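PDB 4FEK: putative diflavin flavoprotein A 5, which probably helps pass electrons from NADH to oxygen, forming water, as the metallo-beta-lactamase-like N-terminal part of a modular flavodiiron protein. Local coordinates for residues K19-R24 against K65-A70; L112-D117 against W156-C161; I210-A215 against D248-Q253. All coordinates share one frame; numbering follows the deposited sequence.

Contact 1: K19-R24 against K65-A70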
loop_
_atom_site.group_PDB
_atom_site.type_symbol
_atom_site.label_atom_id
_atom_site.label_comp_id
_atom_site.label_asym_id
_atom_site.label_seq_id
_atom_site.Cartn_x
_atom_site.Cartn_y
_atom_site.Cartn_z
ATOM N N LYS A 19 13.248 0.340 2.314
ATOM C CA LYS A 19 12.978 -0.822 3.150
ATOM C C LYS A 19 11.481 -1.105 3.239
ATOM O O LYS A 19 10.669 -0.172 3.152
ATOM C CB LYS A 19 13.460 -0.586 4.582
ATOM C CG LYS A 19 14.968 -0.349 4.685
ATOM C CD LYS A 19 15.387 -0.177 6.148
ATOM C CE LYS A 19 16.920 -0.144 6.269
ATOM N NZ LYS A 19 17.358 0.433 7.579
ATOM N N VAL A 20 11.141 -2.376 3.444
ATOM C CA VAL A 20 9.760 -2.778 3.752
ATOM C C VAL A 20 9.714 -3.146 5.223
ATOM O O VAL A 20 10.705 -3.667 5.764
ATOM C CB VAL A 20 9.245 -3.954 2.850
ATOM C CG1 VAL A 20 10.103 -5.224 3.003
ATOM C CG2 VAL A 20 7.764 -4.290 3.173
ATOM N N LEU A 21 8.599 -2.799 5.876
ATOM C CA LEU A 21 8.231 -3.352 7.164
ATOM C C LEU A 21 6.969 -4.171 6.941
ATOM O O LEU A 21 5.938 -3.604 6.601
ATOM C CB LEU A 21 7.929 -2.228 8.174
ATOM C CG LEU A 21 9.131 -1.478 8.763
ATOM C CD1 LEU A 21 9.720 -0.524 7.731
ATOM C CD2 LEU A 21 8.741 -0.730 10.045
ATOM N N ARG A 22 7.053 -5.493 7.082
ATOM C CA ARG A 22 5.868 -6.349 6.926
ATOM C C ARG A 22 5.358 -6.738 8.302
ATOM O O ARG A 22 6.022 -7.482 9.030
ATOM C CB ARG A 22 6.208 -7.627 6.155
ATOM C CG ARG A 22 6.980 -7.422 4.863
ATOM C CD ARG A 22 7.383 -8.803 4.325
ATOM N NE ARG A 22 6.293 -9.430 3.621
ATOM C CZ ARG A 22 5.932 -10.711 3.675
ATOM N NH1 ARG A 22 6.541 -11.608 4.432
ATOM N NH2 ARG A 22 4.905 -11.091 2.946
ATOM N N ALA A 23 4.216 -6.197 8.681
ATOM C CA ALA A 23 3.581 -6.563 9.934
ATOM C C ALA A 23 2.855 -7.852 9.642
ATOM O O ALA A 23 2.012 -7.897 8.740
ATOM C CB ALA A 23 2.599 -5.504 10.338
ATOM N N ARG A 24 3.172 -8.896 10.395
ATOM C CA ARG A 24 2.700 -10.236 10.062
ATOM C C ARG A 24 1.717 -10.769 11.081
ATOM O O ARG A 24 1.876 -10.550 12.294
ATOM C CB ARG A 24 3.883 -11.207 9.914
ATOM C CG ARG A 24 4.892 -10.782 8.866
ATOM C CD ARG A 24 5.837 -11.907 8.529
ATOM N NE ARG A 24 6.618 -12.329 9.686
ATOM C CZ ARG A 24 7.368 -13.426 9.724
ATOM N NH1 ARG A 24 7.455 -14.217 8.662
ATOM N NH2 ARG A 24 8.026 -13.737 10.834
ATOM N N LYS A 65 0.983 -0.971 17.474
ATOM C CA LYS A 65 2.042 -0.995 18.478
ATOM C C LYS A 65 3.333 -1.611 17.962
ATOM O O LYS A 65 4.393 -1.002 18.080
ATOM C CB LYS A 65 1.601 -1.708 19.757
ATOM C CG LYS A 65 2.685 -1.686 20.838
ATOM C CD LYS A 65 2.288 -2.502 22.073
ATOM C CE LYS A 65 3.310 -2.372 23.195
ATOM N NZ LYS A 65 3.302 -1.030 23.850
ATOM N N ILE A 66 3.260 -2.806 17.371
ATOM C CA ILE A 66 4.494 -3.429 16.884
ATOM C C ILE A 66 5.066 -2.695 15.672
ATOM O O ILE A 66 6.280 -2.660 15.475
ATOM C CB ILE A 66 4.342 -4.944 16.584
ATOM C CG1 ILE A 66 3.263 -5.191 15.533
ATOM C CG2 ILE A 66 4.028 -5.717 17.858
ATOM C CD1 ILE A 66 3.152 -6.652 15.127
ATOM N N TYR A 67 4.181 -2.099 14.871
ATOM C CA TYR A 67 4.616 -1.271 13.774
ATOM C C TYR A 67 5.472 -0.087 14.248
ATOM O O TYR A 67 6.577 0.121 13.762
ATOM C CB TYR A 67 3.411 -0.741 13.015
ATOM C CG TYR A 67 3.815 0.227 11.943
ATOM C CD1 TYR A 67 4.568 -0.190 10.851
ATOM C CD2 TYR A 67 3.465 1.571 12.034
ATOM C CE1 TYR A 67 4.945 0.701 9.861
ATOM C CE2 TYR A 67 3.843 2.473 11.058
ATOM C CZ TYR A 67 4.575 2.031 9.971
ATOM O OH TYR A 67 4.927 2.941 9.002
ATOM N N LEU A 68 4.939 0.699 15.175
ATOM C CA LEU A 68 5.647 1.880 15.662
ATOM C C LEU A 68 6.985 1.547 16.335
ATOM O O LEU A 68 7.973 2.273 16.157
ATOM C CB LEU A 68 4.755 2.679 16.611
ATOM C CG LEU A 68 3.566 3.334 15.902
ATOM C CD1 LEU A 68 2.632 3.960 16.922
ATOM C CD2 LEU A 68 4.016 4.350 14.858
ATOM N N GLU A 69 7.012 0.465 17.112
ATOM C CA GLU A 69 8.274 -0.031 17.687
ATOM C C GLU A 69 9.316 -0.343 16.616
ATOM O O GLU A 69 10.463 0.083 16.732
ATOM C CB GLU A 69 8.036 -1.273 18.551
ATOM C CG GLU A 69 7.147 -1.002 19.773
ATOM C CD GLU A 69 7.316 -2.047 20.879
ATOM O OE1 GLU A 69 8.317 -2.804 20.844
ATOM O OE2 GLU A 69 6.452 -2.110 21.782
ATOM N N ALA A 70 8.922 -1.084 15.573
ATOM C CA ALA A 70 9.843 -1.389 14.478
ATOM C C ALA A 70 10.267 -0.128 13.699
ATOM O O ALA A 70 11.429 0.019 13.292
ATOM C CB ALA A 70 9.225 -2.430 13.525
#
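L21 reaches out from strand 18-25 and lays one methyl, CD2, on the helix 61-74. It has the largest buried area of the contact, followed by Y67 and A23. CD2 lies 3.9 Å from A70 CB, and it is 4.0 Å from A70 C, so it also rests against the helix backbone. The same methyl lies 4.1 Å from Y67 CE1. It approaches the Y67 ring obliquely. One branch of one leucine thus makes every close contact here. In L21 the CG stands anti to the carbonyl carbon (chi1 -76°), and CD2 points at the helix.

Strand and helix belong to the alpha-beta/beta-alpha fold of the metallo-beta-lactamase family. Strand 18-25 lies in the seven-stranded mixed sheet, between strands 8-15 and 41-49, and helix 61-74 packs on that sheet. Side chains alternate along the strand. L21 and A23 start toward the helix, while R22 starts away from it. A23 is looser: A23 CB stays 5.0 Å from I66 CD1.

Y67 leaves the helix with CG anti to its backbone N (chi1 175°), which brings the ring beside L21. Its polar end is held as well: Y67 OH is hydrogen-bonded to S45 OG of strand 41-49. L21 pairs through its backbone with the same S45, so the tyrosine touches one strand and bonds to the next. A70 also touches V9 of strand 8-15.

Contact 2: L112-D117 against W156-C161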
loop_
_atom_site.group_PDB
_atom_site.type_symbol
_atom_site.label_atom_id
_atom_site.label_comp_id
_atom_site.label_asym_id
_atom_site.label_seq_id
_atom_site.Cartn_x
_atom_site.Cartn_y
_atom_site.Cartn_z
ATOM N N LEU A 112 -6.734 13.352 -3.492
ATOM C CA LEU A 112 -7.681 14.396 -3.110
ATOM C C LEU A 112 -8.922 13.937 -2.309
ATOM O O LEU A 112 -9.259 14.564 -1.307
ATOM C CB LEU A 112 -8.081 15.181 -4.369
ATOM C CG LEU A 112 -8.604 16.612 -4.278
ATOM C CD1 LEU A 112 -10.099 16.604 -4.054
ATOM C CD2 LEU A 112 -7.911 17.376 -3.175
ATOM N N PRO A 113 -9.599 12.847 -2.729
ATOM C CA PRO A 113 -10.773 12.454 -1.937
ATOM C C PRO A 113 -10.479 12.032 -0.496
ATOM O O PRO A 113 -11.430 11.984 0.278
ATOM C CB PRO A 113 -11.347 11.267 -2.721
ATOM C CG PRO A 113 -10.883 11.493 -4.114
ATOM C CD PRO A 113 -9.524 12.095 -3.996
ATOM N N ALA A 114 -9.223 11.735 -0.142
ATOM C CA ALA A 114 -8.886 11.396 1.239
ATOM C C ALA A 114 -8.632 12.635 2.119
ATOM O O ALA A 114 -8.635 12.537 3.354
ATOM C CB ALA A 114 -7.649 10.476 1.291
ATOM N N ALA A 115 -8.383 13.785 1.499
ATOM C CA ALA A 115 -7.979 14.966 2.270
ATOM C C ALA A 115 -9.062 15.407 3.259
ATOM O O ALA A 115 -8.766 15.717 4.421
ATOM C CB ALA A 115 -7.575 16.117 1.348
ATOM N N GLY A 116 -10.309 15.409 2.800
ATOM C CA GLY A 116 -11.444 15.784 3.627
ATOM C C GLY A 116 -11.663 14.840 4.796
ATOM O O GLY A 116 -11.865 15.290 5.925
ATOM N N ASP A 117 -11.596 13.538 4.524
ATOM C CA ASP A 117 -11.705 12.490 5.545
ATOM C C ASP A 117 -10.650 12.623 6.641
ATOM O O ASP A 117 -10.943 12.435 7.821
ATOM C CB ASP A 117 -11.532 11.108 4.914
ATOM C CG ASP A 117 -12.669 10.736 3.988
ATOM O OD1 ASP A 117 -13.803 11.205 4.222
ATOM O OD2 ASP A 117 -12.426 9.962 3.032
ATOM N N TRP A 156 -12.615 2.457 -3.293
ATOM C CA TRP A 156 -11.536 3.330 -2.799
ATOM C C TRP A 156 -11.434 4.627 -3.606
ATOM O O TRP A 156 -10.608 4.742 -4.507
ATOM C CB TRP A 156 -10.164 2.618 -2.798
ATOM C CG TRP A 156 -10.113 1.381 -1.968
ATOM C CD1 TRP A 156 -9.992 1.303 -0.598
ATOM C CD2 TRP A 156 -10.174 0.035 -2.444
ATOM N NE1 TRP A 156 -9.982 -0.016 -0.205
ATOM C CE2 TRP A 156 -10.088 -0.812 -1.319
ATOM C CE3 TRP A 156 -10.313 -0.541 -3.726
ATOM C CZ2 TRP A 156 -10.133 -2.202 -1.426
ATOM C CZ3 TRP A 156 -10.357 -1.930 -3.829
ATOM C CH2 TRP A 156 -10.263 -2.739 -2.690
ATOM N N PRO A 157 -12.269 5.624 -3.277
ATOM C CA PRO A 157 -12.258 6.891 -4.021
ATOM C C PRO A 157 -10.886 7.549 -3.971
ATOM O O PRO A 157 -10.520 8.268 -4.896
ATOM C CB PRO A 157 -13.307 7.749 -3.278
ATOM C CG PRO A 157 -14.250 6.693 -2.650
ATOM C CD PRO A 157 -13.328 5.567 -2.256
ATOM N N ALA A 158 -10.120 7.275 -2.916
ATOM C CA ALA A 158 -8.811 7.892 -2.765
ATOM C C ALA A 158 -7.672 6.921 -3.090
ATOM O O ALA A 158 -6.521 7.135 -2.687
ATOM C CB ALA A 158 -8.659 8.443 -1.325
ATOM N N GLY A 159 -7.994 5.841 -3.796
ATOM C CA GLY A 159 -6.978 4.885 -4.223
ATOM C C GLY A 159 -5.852 5.571 -4.965
ATOM O O GLY A 159 -6.092 6.395 -5.829
ATOM N N LEU A 160 -4.611 5.250 -4.605
ATOM C CA LEU A 160 -3.463 5.947 -5.169
ATOM C C LEU A 160 -2.312 4.971 -5.299
ATOM O O LEU A 160 -2.018 4.245 -4.346
ATOM C CB LEU A 160 -3.017 7.065 -4.199
ATOM C CG LEU A 160 -1.814 7.933 -4.575
ATOM C CD1 LEU A 160 -2.196 8.838 -5.751
ATOM C CD2 LEU A 160 -1.382 8.795 -3.379
ATOM N N CYS A 161 -1.679 4.942 -6.468
ATOM C CA CYS A 161 -0.397 4.265 -6.656
ATOM C C CYS A 161 0.708 5.314 -6.686
ATOM O O CYS A 161 0.486 6.434 -7.143
ATOM C CB CYS A 161 -0.376 3.487 -7.984
ATOM S SG CYS A 161 -1.403 1.999 -7.968
#
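P113 and A114 of helix 112-121 face P157 and A158 in the turn that leads into strand 160-164. In this metallo-beta-lactamase-like domain the helix follows strand 107-111 of the seven-stranded sheet. Strand 160-164 belongs to the second, five-stranded sheet. The contact therefore joins parts of the two halves of the sandwich.

W156 to G159 form a type I beta turn, with G159 N bonded to W156 O at 2.9 Å. The two middle residues of the turn, P157 and A158, both direct CB toward the helix. P113 likewise directs its CB toward the turn. The prolines meet at their CB atoms, 4.1 Å apart. The rest of the P113 ring lies against the turn backbone rather than against the P157 ring: P113 CG is 3.3 Å from P157 O. That oxygen belongs to the peptide between the two middle residues of the turn. The contact is between an apolar carbon and a carbonyl, and both prolines are exposed.

A158 lies deeper. Its CB points at the helix segment and stands 4.1 Å from P113 CB. It also meets the backbone at A114 N, 3.5 Å away. A114 turns its own methyl across the line between the segments, yet still brings it to A158. Both alanines are buried, and their small side chains probably allow the close approach of the backbones, with P113 CA and A158 CA 5.0 Å apart. The fit is tight at one point: A114 CB and A158 CB are 3.5 Å apart, closer than usual for two carbons.

Contact 3: I210-A215 against D248-Q253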
loop_
_atom_site.group_PDB
_atom_site.type_symbol
_atom_site.label_atom_id
_atom_site.label_comp_id
_atom_site.label_asym_id
_atom_site.label_seq_id
_atom_site.Cartn_x
_atom_site.Cartn_y
_atom_site.Cartn_z
ATOM N N ILE A 210 -14.107 -3.093 -14.056
ATOM C CA ILE A 210 -13.821 -2.007 -15.003
ATOM C C ILE A 210 -12.811 -1.002 -14.425
ATOM O O ILE A 210 -12.014 -0.429 -15.160
ATOM C CB ILE A 210 -15.076 -1.240 -15.479
ATOM C CG1 ILE A 210 -15.820 -0.645 -14.290
ATOM C CG2 ILE A 210 -15.979 -2.145 -16.351
ATOM C CD1 ILE A 210 -16.878 0.371 -14.688
ATOM N N HIS A 211 -12.843 -0.795 -13.115
ATOM C CA HIS A 211 -11.829 0.064 -12.511
ATOM C C HIS A 211 -10.463 -0.601 -12.439
ATOM O O HIS A 211 -9.451 0.079 -12.547
ATOM C CB HIS A 211 -12.261 0.558 -11.137
ATOM C CG HIS A 211 -13.334 1.591 -11.198
ATOM N ND1 HIS A 211 -14.667 1.261 -11.281
ATOM C CD2 HIS A 211 -13.270 2.943 -11.225
ATOM C CE1 HIS A 211 -15.386 2.371 -11.343
ATOM N NE2 HIS A 211 -14.566 3.404 -11.298
ATOM N N VAL A 212 -10.421 -1.918 -12.250
ATOM C CA VAL A 212 -9.123 -2.611 -12.296
ATOM C C VAL A 212 -8.471 -2.430 -13.663
ATOM O O VAL A 212 -7.274 -2.178 -13.762
ATOM C CB VAL A 212 -9.300 -4.102 -12.003
ATOM C CG1 VAL A 212 -7.986 -4.852 -12.176
ATOM C CG2 VAL A 212 -9.873 -4.267 -10.614
ATOM N N GLU A 213 -9.277 -2.552 -14.721
ATOM C CA GLU A 213 -8.788 -2.366 -16.088
ATOM C C GLU A 213 -8.242 -0.963 -16.291
ATOM O O GLU A 213 -7.206 -0.791 -16.928
ATOM C CB GLU A 213 -9.890 -2.652 -17.135
ATOM C CG GLU A 213 -10.366 -4.098 -17.163
ATOM C CD GLU A 213 -11.333 -4.404 -18.316
ATOM O OE1 GLU A 213 -12.106 -3.504 -18.742
ATOM O OE2 GLU A 213 -11.312 -5.564 -18.795
ATOM N N ALA A 214 -8.955 0.036 -15.768
ATOM C CA ALA A 214 -8.521 1.434 -15.883
ATOM C C ALA A 214 -7.180 1.640 -15.166
ATOM O O ALA A 214 -6.291 2.335 -15.664
ATOM C CB ALA A 214 -9.596 2.390 -15.309
ATOM N N ALA A 215 -7.046 1.026 -13.989
ATOM C CA ALA A 215 -5.790 1.088 -13.240
ATOM C C ALA A 215 -4.628 0.452 -14.016
ATOM O O ALA A 215 -3.531 1.018 -14.101
ATOM C CB ALA A 215 -5.953 0.427 -11.861
ATOM N N ASP A 248 -6.724 -10.651 -17.554
ATOM C CA ASP A 248 -7.597 -11.751 -17.984
ATOM C C ASP A 248 -8.782 -11.950 -17.035
ATOM O O ASP A 248 -9.920 -12.080 -17.476
ATOM C CB ASP A 248 -6.829 -13.064 -18.128
ATOM C CG ASP A 248 -5.732 -12.995 -19.177
ATOM O OD1 ASP A 248 -5.795 -12.113 -20.063
ATOM O OD2 ASP A 248 -4.796 -13.824 -19.095
ATOM N N TRP A 249 -8.499 -11.985 -15.736
ATOM C CA TRP A 249 -9.536 -12.116 -14.721
ATOM C C TRP A 249 -10.553 -10.969 -14.806
ATOM O O TRP A 249 -11.747 -11.188 -14.640
ATOM C CB TRP A 249 -8.922 -12.173 -13.315
ATOM C CG TRP A 249 -8.019 -13.367 -13.065
ATOM C CD1 TRP A 249 -8.047 -14.574 -13.704
ATOM C CD2 TRP A 249 -6.963 -13.447 -12.104
ATOM N NE1 TRP A 249 -7.069 -15.398 -13.199
ATOM C CE2 TRP A 249 -6.395 -14.728 -12.208
ATOM C CE3 TRP A 249 -6.453 -12.557 -11.144
ATOM C CZ2 TRP A 249 -5.332 -15.143 -11.404
ATOM C CZ3 TRP A 249 -5.392 -12.968 -10.345
ATOM C CH2 TRP A 249 -4.847 -14.245 -10.478
ATOM N N SER A 250 -10.082 -9.751 -15.067
ATOM C CA SER A 250 -10.990 -8.604 -15.189
ATOM C C SER A 250 -11.937 -8.709 -16.388
ATOM O O SER A 250 -13.130 -8.442 -16.258
ATOM C CB SER A 250 -10.220 -7.289 -15.255
ATOM O OG SER A 250 -9.582 -7.035 -14.012
ATOM N N LYS A 251 -11.424 -9.075 -17.553
ATOM C CA LYS A 251 -12.326 -9.172 -18.695
ATOM C C LYS A 251 -13.343 -10.300 -18.510
ATOM O O LYS A 251 -14.492 -10.145 -18.885
ATOM C CB LYS A 251 -11.594 -9.223 -20.050
ATOM C CG LYS A 251 -10.660 -10.389 -20.293
ATOM C CD LYS A 251 -10.289 -10.438 -21.786
ATOM C CE LYS A 251 -9.134 -11.378 -22.078
ATOM N NZ LYS A 251 -7.867 -10.885 -21.446
ATOM N N ALA A 252 -12.932 -11.398 -17.880
ATOM C CA ALA A 252 -13.858 -12.483 -17.535
ATOM C C ALA A 252 -15.007 -12.046 -16.622
ATOM O O ALA A 252 -16.168 -12.416 -16.830
ATOM C CB ALA A 252 -13.107 -13.626 -16.891
ATOM N N GLN A 253 -14.666 -11.282 -15.590
ATOM C CA GLN A 253 -15.625 -10.812 -14.617
ATOM C C GLN A 253 -16.672 -9.935 -15.274
ATOM O O GLN A 253 -17.851 -9.951 -14.892
ATOM C CB GLN A 253 -14.880 -10.040 -13.516
ATOM C CG GLN A 253 -15.745 -9.630 -12.363
ATOM C CD GLN A 253 -16.447 -10.808 -11.712
ATOM O OE1 GLN A 253 -17.629 -10.726 -11.395
ATOM N NE2 GLN A 253 -15.725 -11.908 -11.516
#
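E213 of helix 209-219 lies against S250 and K251 of helix 239-258. Its CB points toward the other helix. From there CG takes the place anti to the carbonyl carbon (chi1 -65°) and meets S250 CB at 3.7 Å. This is an apolar contact between two residues with polar ends. Beyond CG the chain is extended, and CD carries the carboxylate alongside the backbone of the second helix. OE2 comes to 3.7 Å from K251 N and to 3.9 Å from K251 CB. The approach to K251 N is too long to count as a hydrogen bond. The other oxygen, OE1, forms a salt bridge with K254, about one turn further along helix 239-258.

K251 turns its amine the other way. NZ is 6.9 Å from E213 OE2 and bonds instead to D248 OD1 at 2.8 Å, as a salt bridge within its own helix. It meets that oxygen on the anti side, 23° out of the carboxylate plane.

S250 also meets V212. S250 OG lies 3.3 Å from V212 CG1, an oxygen against a methyl, while its hydrogen bond goes to the backbone oxygen of Y246 in the same helix. V212 also touches Y246 and M205.

The two short helix segments run roughly antiparallel, with axes 9.1 Å apart and an angle of 147° between their directions. Helix 194-205 closes the group: F201 touches S250 and meets the ring of W249, and M205 reaches V212. On another side of helix 209-219, A215 touches I151, just after strand 145-150, and H211 touches S153 and P154.

In the fold
The three contacts follow one another along the chain. Contact 1 ties a strand of the seven-stranded sheet to a helix that packs on it. It lies across the centre of the chain from both others, with its centre 23 Å from that of contact 2 and 32 Å from that of contact 3. Contacts 2 and 3 are closer: their nearest atoms are about 6 Å apart. The loop 151-154 lies between them, since I151 pairs with G159 and touches A215, while S153 bonds to W156 and touches H211. Two irons per subunit are expected, but none is seen in these contacts. A bound PEG, probably from the crystallisation liquor, lies about 4 Å from the V212 side chain.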